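Local coordinates for major capsid protein (Paramecium bursaria Chlorella virus 1, PDB 5TIP), which self-assembles as trimers into the large icosahedral capsid of the virus and carries N-linked glycans, at residues N62-F73 / T200-L210; Y382-T390 / E400-T408. One frame throughout, in Å; residues are numbered along the deposited sequence.

Contact 1. Residues N62-F73 / T200-L210; sequences NGDLITDIVVEF and TMSVWVDYIFL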
loop_
_atom_site.group_PDB
_atom_site.type_symbol
_atom_site.label_atom_id
_atom_site.label_comp_id
_atom_site.label_asym_id
_atom_site.label_seq_id
_atom_site.Cartn_x
_atom_site.Cartn_y
_atom_site.Cartn_z
ATOM N N ASN A 62 -13.191 5.554 32.699
ATOM C CA ASN A 62 -13.076 6.978 32.418
ATOM C C ASN A 62 -14.048 7.434 31.339
ATOM O O ASN A 62 -14.654 8.505 31.465
ATOM C CB ASN A 62 -11.646 7.312 31.997
ATOM C CG ASN A 62 -10.630 6.957 33.057
ATOM O OD1 ASN A 62 -10.155 5.824 33.118
ATOM N ND2 ASN A 62 -10.288 7.924 33.899
ATOM N N GLY A 63 -14.207 6.645 30.280
ATOM C CA GLY A 63 -15.093 7.007 29.192
ATOM C C GLY A 63 -16.189 5.990 28.955
ATOM O O GLY A 63 -16.396 5.088 29.772
ATOM N N ASP A 64 -16.898 6.126 27.837
ATOM C CA ASP A 64 -18.035 5.262 27.546
ATOM C C ASP A 64 -17.637 4.029 26.745
ATOM O O ASP A 64 -18.132 2.930 27.016
ATOM C CB ASP A 64 -19.111 6.057 26.807
ATOM C CG ASP A 64 -19.553 7.286 27.580
ATOM O OD1 ASP A 64 -19.678 7.193 28.820
ATOM O OD2 ASP A 64 -19.763 8.347 26.956
ATOM N N LEU A 65 -16.757 4.188 25.760
ATOM C CA LEU A 65 -16.248 3.074 24.976
ATOM C C LEU A 65 -14.728 3.094 25.021
ATOM O O LEU A 65 -14.114 4.106 25.364
ATOM C CB LEU A 65 -16.721 3.140 23.516
ATOM C CG LEU A 65 -18.113 3.711 23.233
ATOM C CD1 LEU A 65 -18.299 3.914 21.745
ATOM C CD2 LEU A 65 -19.201 2.806 23.781
ATOM N N ILE A 66 -14.120 1.964 24.668
ATOM C CA ILE A 66 -12.671 1.870 24.526
ATOM C C ILE A 66 -12.356 1.250 23.174
ATOM O O ILE A 66 -13.077 0.365 22.698
ATOM C CB ILE A 66 -12.012 1.063 25.665
ATOM C CG1 ILE A 66 -12.563 -0.360 25.728
ATOM C CG2 ILE A 66 -12.205 1.766 26.993
ATOM C CD1 ILE A 66 -11.906 -1.207 26.795
ATOM N N THR A 67 -11.281 1.728 22.549
ATOM C CA THR A 67 -10.869 1.243 21.239
ATOM C C THR A 67 -9.422 0.772 21.278
ATOM O O THR A 67 -9.147 -0.378 21.635
ATOM C CB THR A 67 -11.050 2.334 20.178
ATOM O OG1 THR A 67 -10.320 3.505 20.563
ATOM C CG2 THR A 67 -12.520 2.691 20.022
ATOM N N ASP A 68 -8.492 1.649 20.913
ATOM C CA ASP A 68 -7.090 1.265 20.828
ATOM C C ASP A 68 -6.487 1.094 22.216
ATOM O O ASP A 68 -6.812 1.833 23.149
ATOM C CB ASP A 68 -6.305 2.316 20.047
ATOM C CG ASP A 68 -6.863 2.545 18.659
ATOM O OD1 ASP A 68 -7.196 1.553 17.978
ATOM O OD2 ASP A 68 -6.976 3.721 18.250
ATOM N N ILE A 69 -5.607 0.104 22.352
ATOM C CA ILE A 69 -4.833 -0.120 23.566
ATOM C C ILE A 69 -3.380 -0.333 23.166
ATOM O O ILE A 69 -3.084 -1.194 22.330
ATOM C CB ILE A 69 -5.352 -1.326 24.375
ATOM C CG1 ILE A 69 -6.789 -1.085 24.840
ATOM C CG2 ILE A 69 -4.445 -1.599 25.563
ATOM C CD1 ILE A 69 -7.327 -2.169 25.751
ATOM N N VAL A 70 -2.477 0.444 23.760
ATOM C CA VAL A 70 -1.055 0.388 23.446
ATOM C C VAL A 70 -0.276 0.120 24.727
ATOM O O VAL A 70 -0.549 0.726 25.770
ATOM C CB VAL A 70 -0.566 1.688 22.772
ATOM C CG1 VAL A 70 0.916 1.600 22.447
ATOM C CG2 VAL A 70 -1.372 1.970 21.515
ATOM N N VAL A 71 0.690 -0.790 24.645
ATOM C CA VAL A 71 1.595 -1.093 25.746
ATOM C C VAL A 71 2.940 -0.452 25.435
ATOM O O VAL A 71 3.562 -0.762 24.412
ATOM C CB VAL A 71 1.743 -2.608 25.956
ATOM C CG1 VAL A 71 2.735 -2.896 27.077
ATOM C CG2 VAL A 71 0.390 -3.239 26.252
ATOM N N GLU A 72 3.386 0.446 26.306
ATOM C CA GLU A 72 4.663 1.124 26.135
ATOM C C GLU A 72 5.743 0.405 26.932
ATOM O O GLU A 72 5.550 0.093 28.112
ATOM C CB GLU A 72 4.570 2.587 26.571
ATOM C CG GLU A 72 3.638 3.429 25.711
ATOM C CD GLU A 72 3.731 4.911 26.019
ATOM O OE1 GLU A 72 4.586 5.296 26.843
ATOM O OE2 GLU A 72 2.942 5.692 25.443
ATOM N N PHE A 73 6.876 0.144 26.283
ATOM C CA PHE A 73 8.054 -0.401 26.936
ATOM C C PHE A 73 9.236 0.536 26.730
ATOM O O PHE A 73 9.324 1.241 25.721
ATOM C CB PHE A 73 8.428 -1.792 26.405
ATOM C CG PHE A 73 7.490 -2.884 26.826
ATOM C CD1 PHE A 73 7.335 -3.205 28.165
ATOM C CD2 PHE A 73 6.796 -3.623 25.881
ATOM C CE1 PHE A 73 6.483 -4.222 28.554
ATOM C CE2 PHE A 73 5.944 -4.641 26.265
ATOM C CZ PHE A 73 5.787 -4.941 27.603
ATOM N N THR A 200 10.615 -1.043 31.824
ATOM C CA THR A 200 9.555 -0.216 32.378
ATOM C C THR A 200 8.348 -0.287 31.455
ATOM O O THR A 200 8.493 -0.258 30.228
ATOM C CB THR A 200 10.007 1.238 32.538
ATOM O OG1 THR A 200 11.191 1.456 31.763
ATOM C CG2 THR A 200 10.310 1.539 33.997
ATOM N N MET A 201 7.159 -0.390 32.042
ATOM C CA MET A 201 5.948 -0.654 31.281
ATOM C C MET A 201 4.859 0.337 31.662
ATOM O O MET A 201 4.770 0.780 32.811
ATOM C CB MET A 201 5.434 -2.083 31.507
ATOM C CG MET A 201 4.241 -2.450 30.635
ATOM S SD MET A 201 3.455 -3.999 31.105
ATOM C CE MET A 201 4.859 -4.898 31.734
ATOM N N SER A 202 4.034 0.683 30.676
ATOM C CA SER A 202 2.831 1.466 30.906
ATOM C C SER A 202 1.783 1.042 29.886
ATOM O O SER A 202 2.110 0.692 28.749
ATOM C CB SER A 202 3.102 2.972 30.809
ATOM O OG SER A 202 3.604 3.323 29.533
ATOM N N VAL A 203 0.523 1.069 30.308
ATOM C CA VAL A 203 -0.601 0.664 29.474
ATOM C C VAL A 203 -1.474 1.885 29.236
ATOM O O VAL A 203 -1.836 2.589 30.187
ATOM C CB VAL A 203 -1.411 -0.473 30.124
ATOM C CG1 VAL A 203 -2.555 -0.897 29.217
ATOM C CG2 VAL A 203 -0.506 -1.654 30.437
ATOM N N TRP A 204 -1.805 2.139 27.974
ATOM C CA TRP A 204 -2.616 3.284 27.589
ATOM C C TRP A 204 -3.831 2.799 26.812
ATOM O O TRP A 204 -3.699 1.985 25.892
ATOM C CB TRP A 204 -1.798 4.272 26.755
ATOM C CG TRP A 204 -0.688 4.909 27.533
ATOM C CD1 TRP A 204 0.521 4.354 27.840
ATOM C CD2 TRP A 204 -0.687 6.217 28.113
ATOM N NE1 TRP A 204 1.275 5.237 28.571
ATOM C CE2 TRP A 204 0.556 6.389 28.751
ATOM C CE3 TRP A 204 -1.616 7.262 28.152
ATOM C CZ2 TRP A 204 0.894 7.561 29.421
ATOM C CZ3 TRP A 204 -1.279 8.422 28.818
ATOM C CH2 TRP A 204 -0.035 8.564 29.444
ATOM N N VAL A 205 -5.007 3.296 27.187
ATOM C CA VAL A 205 -6.273 2.897 26.582
ATOM C C VAL A 205 -6.941 4.136 26.000
ATOM O O VAL A 205 -7.010 5.178 26.660
ATOM C CB VAL A 205 -7.193 2.202 27.602
ATOM C CG1 VAL A 205 -8.542 1.886 26.979
ATOM C CG2 VAL A 205 -6.539 0.933 28.120
ATOM N N ASP A 206 -7.426 4.020 24.766
ATOM C CA ASP A 206 -8.128 5.110 24.098
ATOM C C ASP A 206 -9.616 5.024 24.415
ATOM O O ASP A 206 -10.270 4.030 24.084
ATOM C CB ASP A 206 -7.899 5.055 22.587
ATOM C CG ASP A 206 -6.518 5.539 22.188
ATOM O OD1 ASP A 206 -5.521 4.949 22.653
ATOM O OD2 ASP A 206 -6.432 6.507 21.402
ATOM N N TYR A 207 -10.144 6.062 25.055
ATOM C CA TYR A 207 -11.542 6.108 25.454
ATOM C C TYR A 207 -12.348 6.964 24.486
ATOM O O TYR A 207 -11.847 7.941 23.922
ATOM C CB TYR A 207 -11.693 6.664 26.871
ATOM C CG TYR A 207 -11.169 5.752 27.956
ATOM C CD1 TYR A 207 -9.818 5.723 28.273
ATOM C CD2 TYR A 207 -12.026 4.921 28.666
ATOM C CE1 TYR A 207 -9.334 4.892 29.266
ATOM C CE2 TYR A 207 -11.550 4.085 29.661
ATOM C CZ TYR A 207 -10.204 4.075 29.956
ATOM O OH TYR A 207 -9.724 3.246 30.944
ATOM N N ILE A 208 -13.608 6.585 24.299
ATOM C CA ILE A 208 -14.555 7.337 23.485
ATOM C C ILE A 208 -15.577 7.973 24.415
ATOM O O ILE A 208 -16.217 7.278 25.212
ATOM C CB ILE A 208 -15.246 6.444 22.439
ATOM C CG1 ILE A 208 -14.212 5.700 21.591
ATOM C CG2 ILE A 208 -16.167 7.277 21.561
ATOM C CD1 ILE A 208 -13.369 6.604 20.724
ATOM N N PHE A 209 -15.724 9.292 24.318
ATOM C CA PHE A 209 -16.722 10.032 25.078
ATOM C C PHE A 209 -17.890 10.361 24.158
ATOM O O PHE A 209 -17.709 11.026 23.134
ATOM C CB PHE A 209 -16.116 11.302 25.678
ATOM C CG PHE A 209 -14.994 11.037 26.642
ATOM C CD1 PHE A 209 -13.701 10.841 26.188
ATOM C CD2 PHE A 209 -15.234 10.976 28.003
ATOM C CE1 PHE A 209 -12.670 10.591 27.071
ATOM C CE2 PHE A 209 -14.205 10.726 28.893
ATOM C CZ PHE A 209 -12.923 10.534 28.425
ATOM N N LEU A 210 -19.080 9.898 24.526
ATOM C CA LEU A 210 -20.264 10.000 23.687
ATOM C C LEU A 210 -21.184 11.124 24.150
ATOM O O LEU A 210 -21.145 11.564 25.300
ATOM C CB LEU A 210 -21.029 8.673 23.678
ATOM C CG LEU A 210 -20.272 7.473 23.105
ATOM C CD1 LEU A 210 -21.067 6.190 23.299
ATOM C CD2 LEU A 210 -19.951 7.693 21.637
HETATM O O HOH W 1 -7.307 6.062 19.181
HETATM O O HOH W 2 4.010 6.962 29.238
#
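The carbonyl oxygen of I208 is gripped by two successive amides: D64 N lies 2.9 Å from I208 O, tilted out of the carbonyl plane, and L65 N takes an in-plane lone pair of the same oxygen, a classic beta bulge. D64 also reaches past the bulge, its OD2 accepting from L210 N at 3.0 Å on the anti side of the carboxylate, while R215 pairs with OD1. Just before D64, N62 CB sits over the centre of the Y207 ring, 4.0 Å from the centroid, and V205 CG1 lies against the opposite face; the ring hydroxyl is held by S60 and Q43. The two strands run antiparallel in one sheet of the N-terminal jelly roll, the hexon-type domain of this family, and a second bulge between I66 and I69 shifts the register by one. I69, V71, F73 and M201 pack on strand 172-178, and I66 on L164. M201 CG, anti to the backbone N (chi1 -175°), comes to 3.5 Å from F73 CE1, and M201 SD makes an oblique Met-aromatic contact with F73. On the other face, E72 OE2 stands over the W204 ring, 3.7 Å from W204 CD1, while S202 OG accepts from W204 NE1 in the indole plane. R145 and R328 of the second subunit pair with the E72 carboxylate, and R328 makes a cation-pi contact with W204.

Contact 2. Residues Y382-T390 / E400-T408; sequences YKTCSIDAT and ETVTANTAT. With BGC (beta-D-glucopyranose), chain H; BGC (beta-D-glucopyranose), chain G; GLA (alpha-D-galactopyranose), chain E.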
loop_
_atom_site.group_PDB
_atom_site.type_symbol
_atom_site.label_atom_id
_atom_site.label_comp_id
_atom_site.label_asym_id
_atom_site.label_seq_id
_atom_site.Cartn_x
_atom_site.Cartn_y
_atom_site.Cartn_z
ATOM N N TYR A 382 7.410 -33.055 4.697
ATOM C CA TYR A 382 8.568 -32.183 4.808
ATOM C C TYR A 382 9.567 -32.463 3.695
ATOM O O TYR A 382 9.613 -33.554 3.121
ATOM C CB TYR A 382 9.245 -32.355 6.171
ATOM C CG TYR A 382 8.316 -32.107 7.335
ATOM C CD1 TYR A 382 7.974 -30.818 7.711
ATOM C CD2 TYR A 382 7.772 -33.164 8.050
ATOM C CE1 TYR A 382 7.123 -30.588 8.770
ATOM C CE2 TYR A 382 6.919 -32.942 9.112
ATOM C CZ TYR A 382 6.597 -31.652 9.467
ATOM O OH TYR A 382 5.747 -31.419 10.523
ATOM N N LYS A 383 10.369 -31.448 3.390
ATOM C CA LYS A 383 11.461 -31.618 2.449
ATOM C C LYS A 383 12.563 -32.469 3.069
ATOM O O LYS A 383 12.622 -32.673 4.286
ATOM C CB LYS A 383 12.024 -30.261 2.028
ATOM C CG LYS A 383 11.002 -29.323 1.412
ATOM C CD LYS A 383 11.633 -27.980 1.093
ATOM C CE LYS A 383 10.609 -26.997 0.552
ATOM N NZ LYS A 383 11.217 -25.658 0.318
ATOM N N THR A 384 13.447 -32.971 2.213
ATOM C CA THR A 384 14.624 -33.695 2.680
ATOM C C THR A 384 15.693 -32.675 3.046
ATOM O O THR A 384 16.256 -32.012 2.168
ATOM C CB THR A 384 15.125 -34.659 1.609
ATOM O OG1 THR A 384 14.088 -35.589 1.276
ATOM C CG2 THR A 384 16.336 -35.425 2.113
ATOM N N CYS A 385 15.972 -32.544 4.343
ATOM C CA CYS A 385 16.937 -31.563 4.837
ATOM C C CYS A 385 18.355 -32.093 4.610
ATOM O O CYS A 385 19.106 -32.398 5.539
ATOM C CB CYS A 385 16.677 -31.262 6.305
ATOM S SG CYS A 385 14.941 -30.944 6.682
ATOM N N SER A 386 18.719 -32.192 3.332
ATOM C CA SER A 386 19.972 -32.813 2.932
ATOM C C SER A 386 21.001 -31.832 2.390
ATOM O O SER A 386 22.138 -32.241 2.131
ATOM C CB SER A 386 19.708 -33.895 1.873
ATOM O OG SER A 386 19.065 -33.343 0.738
ATOM N N ILE A 387 20.648 -30.562 2.216
ATOM C CA ILE A 387 21.574 -29.582 1.657
ATOM C C ILE A 387 22.551 -29.131 2.731
ATOM O O ILE A 387 22.173 -28.923 3.890
ATOM C CB ILE A 387 20.814 -28.380 1.075
ATOM C CG1 ILE A 387 19.763 -28.835 0.065
ATOM C CG2 ILE A 387 21.788 -27.407 0.427
ATOM C CD1 ILE A 387 18.953 -27.686 -0.481
ATOM N N ASP A 388 23.819 -28.988 2.350
ATOM C CA ASP A 388 24.816 -28.451 3.265
ATOM C C ASP A 388 24.528 -26.974 3.471
ATOM O O ASP A 388 24.635 -26.182 2.534
ATOM C CB ASP A 388 26.221 -28.665 2.698
ATOM C CG ASP A 388 27.324 -28.121 3.600
ATOM O OD1 ASP A 388 27.027 -27.561 4.680
ATOM O OD2 ASP A 388 28.505 -28.254 3.221
ATOM N N ALA A 389 24.167 -26.604 4.700
ATOM C CA ALA A 389 23.782 -25.229 4.979
ATOM C C ALA A 389 24.966 -24.273 4.976
ATOM O O ALA A 389 24.768 -23.059 4.856
ATOM C CB ALA A 389 23.053 -25.155 6.320
ATOM N N THR A 390 26.187 -24.782 5.106
ATOM C CA THR A 390 27.371 -23.936 5.120
ATOM C C THR A 390 27.899 -23.635 3.726
ATOM O O THR A 390 28.839 -22.843 3.594
ATOM C CB THR A 390 28.484 -24.592 5.937
ATOM O OG1 THR A 390 28.984 -25.733 5.229
ATOM C CG2 THR A 390 27.946 -25.044 7.283
ATOM N N GLU A 400 13.564 -28.482 -5.603
ATOM C CA GLU A 400 12.379 -27.972 -4.920
ATOM C C GLU A 400 12.081 -28.697 -3.613
ATOM O O GLU A 400 11.609 -28.069 -2.659
ATOM C CB GLU A 400 11.158 -28.071 -5.839
ATOM C CG GLU A 400 9.875 -27.529 -5.219
ATOM C CD GLU A 400 8.633 -27.905 -6.004
ATOM O OE1 GLU A 400 8.737 -28.727 -6.937
ATOM O OE2 GLU A 400 7.546 -27.382 -5.677
ATOM N N THR A 401 12.351 -29.998 -3.536
ATOM C CA THR A 401 11.899 -30.816 -2.418
ATOM C C THR A 401 12.970 -31.006 -1.349
ATOM O O THR A 401 12.850 -31.916 -0.521
ATOM C CB THR A 401 11.414 -32.176 -2.923
ATOM O OG1 THR A 401 12.488 -32.850 -3.591
ATOM C CG2 THR A 401 10.256 -31.996 -3.891
ATOM N N VAL A 402 14.015 -30.178 -1.351
ATOM C CA VAL A 402 15.080 -30.273 -0.362
ATOM C C VAL A 402 15.317 -28.907 0.268
ATOM O O VAL A 402 14.978 -27.865 -0.296
ATOM C CB VAL A 402 16.390 -30.819 -0.970
ATOM C CG1 VAL A 402 16.226 -32.281 -1.357
ATOM C CG2 VAL A 402 16.797 -29.992 -2.175
ATOM N N THR A 403 15.906 -28.930 1.462
ATOM C CA THR A 403 16.265 -27.716 2.181
ATOM C C THR A 403 17.543 -27.981 2.968
ATOM O O THR A 403 18.092 -29.086 2.947
ATOM C CB THR A 403 15.129 -27.249 3.098
ATOM O OG1 THR A 403 15.500 -26.020 3.732
ATOM C CG2 THR A 403 14.840 -28.293 4.161
ATOM N N ALA A 404 18.021 -26.949 3.656
ATOM C CA ALA A 404 19.261 -27.056 4.414
ATOM C C ALA A 404 19.111 -28.034 5.572
ATOM O O ALA A 404 18.028 -28.199 6.140
ATOM C CB ALA A 404 19.684 -25.686 4.940
ATOM N N ASN A 405 20.223 -28.685 5.924
ATOM C CA ASN A 405 20.199 -29.662 7.006
ATOM C C ASN A 405 19.897 -29.025 8.354
ATOM O O ASN A 405 19.533 -29.734 9.297
ATOM C CB ASN A 405 21.530 -30.409 7.084
ATOM C CG ASN A 405 22.651 -29.548 7.628
ATOM O OD1 ASN A 405 22.719 -28.348 7.374
ATOM N ND2 ASN A 405 23.516 -30.164 8.425
ATOM N N THR A 406 20.039 -27.705 8.470
ATOM C CA THR A 406 19.723 -27.023 9.717
ATOM C C THR A 406 18.226 -26.875 9.939
ATOM O O THR A 406 17.822 -26.387 10.998
ATOM C CB THR A 406 20.373 -25.637 9.742
ATOM O OG1 THR A 406 19.916 -24.877 8.616
ATOM C CG2 THR A 406 21.887 -25.752 9.690
ATOM N N ALA A 407 17.403 -27.288 8.975
ATOM C CA ALA A 407 15.956 -27.196 9.108
ATOM C C ALA A 407 15.395 -28.170 10.131
ATOM O O ALA A 407 14.229 -28.030 10.516
ATOM C CB ALA A 407 15.290 -27.436 7.754
ATOM N N THR A 408 16.187 -29.148 10.576
ATOM C CA THR A 408 15.724 -30.103 11.574
ATOM C C THR A 408 15.483 -29.462 12.934
ATOM O O THR A 408 14.887 -30.105 13.803
ATOM C CB THR A 408 16.726 -31.248 11.713
ATOM O OG1 THR A 408 18.022 -30.716 12.011
ATOM C CG2 THR A 408 16.790 -32.050 10.423
HETATM C C2 BGC H . 24.753 -29.935 10.397
HETATM C C3 BGC H . 25.989 -29.338 11.065
HETATM C C4 BGC H . 27.146 -29.285 10.084
HETATM C C5 BGC H . 26.725 -28.694 8.749
HETATM C C6 BGC H . 27.878 -28.756 7.752
HETATM C C1 BGC H . 24.476 -29.269 9.046
HETATM O O2 BGC H . 23.619 -29.757 11.254
HETATM O O3 BGC H . 26.414 -30.145 12.173
HETATM O O4 BGC H . 28.201 -28.492 10.640
HETATM O O5 BGC H . 25.607 -29.373 8.204
HETATM O O6 BGC H . 28.232 -30.124 7.516
HETATM C C2 BGC G . 23.313 -29.175 -4.487
HETATM C C3 BGC G . 24.324 -30.307 -4.577
HETATM C C4 BGC G . 24.789 -30.683 -3.179
HETATM C C5 BGC G . 23.596 -31.002 -2.289
HETATM C C6 BGC G . 24.049 -31.363 -0.879
HETATM C C1 BGC G . 22.198 -29.493 -3.496
HETATM O O2 BGC G . 22.749 -28.934 -5.780
HETATM O O3 BGC G . 25.455 -29.862 -5.326
HETATM O O4 BGC G . 25.663 -31.815 -3.243
HETATM O O5 BGC G . 22.723 -29.876 -2.225
HETATM O O6 BGC G . 24.637 -30.214 -0.260
HETATM C C1 GLA E . 34.870 -24.614 6.453
HETATM C C2 GLA E . 34.022 -25.757 5.908
HETATM C C3 GLA E . 32.543 -25.418 6.016
HETATM C C4 GLA E . 32.192 -25.043 7.447
HETATM C C5 GLA E . 33.094 -23.904 7.898
HETATM C C6 GLA E . 32.807 -23.530 9.345
HETATM O O2 GLA E . 34.334 -25.976 4.526
HETATM O O3 GLA E . 31.758 -26.541 5.600
HETATM O O4 GLA E . 32.355 -26.176 8.310
HETATM O O5 GLA E . 34.465 -24.285 7.782
HETATM O O6 GLA E . 33.692 -22.477 9.736
HETATM O O HOH W 3 12.487 -25.699 -1.739
HETATM O O HOH W 4 12.904 -34.698 -1.224
#
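C385, I387 and K383 lose the most surface to the 400-408 segment. C385 sits at the centre of an inverse gamma turn; its SG, beside its own backbone N (chi1 -47°), packs against T403 CG2 and A407 CB, both on the same side of the sulfur, 3.7 Å from each. C385 O is buried without a hydrogen bond, N405 CA approaching it to 3.3 Å. I387 N donates to T403 O, and I387 O accepts from N405 N at 2.8 Å; the I387 and V402 side chains cross at about a right angle, I387 CD1 3.6 Å from V402 CG2. K383 runs extended alongside the backbone of 400-402, its CB 3.1 Å from T401 O, to a salt bridge with E307. The parallel pairing of 384-387 with 402-404 belongs to a beta-alpha-beta unit with helix 392-395. D388 OD1 accepts from T390 N, an Asx turn, and also from T390 OG1. N405 ND2 is covalently bonded to a glucose, D388 N donates to O6 of another at 3.0 Å, and T390 OG1 accepts from O3 of a galactose. Backbone bonds thus hold the glycosylated asparagine beside the Asx turn, which would probably restrain the sugars lying against it.

Overall arrangement
From the N terminus, the chain first enters contact 1 with 62-73, then passes through 126 residues that include strands 92-99, 102-108 and 172-178 before 200-210 returns to close that long loop within the N-terminal jelly-roll domain. Helix 212-220 follows, and the chain moves into the second domain, where contact 2 closes a short loop of nine residues, including helix 392-395, between 382-390 and 400-408. The two contacts are in series, neither nesting nor crossing, and lie on opposite sides of the chain's centre, their centres about 46 Å apart. Contact 1 joins strands inside a sheet of the first domain; contact 2 adds short strand 402-404, with the glycosylated turn after it, to strand 376-387 of the second.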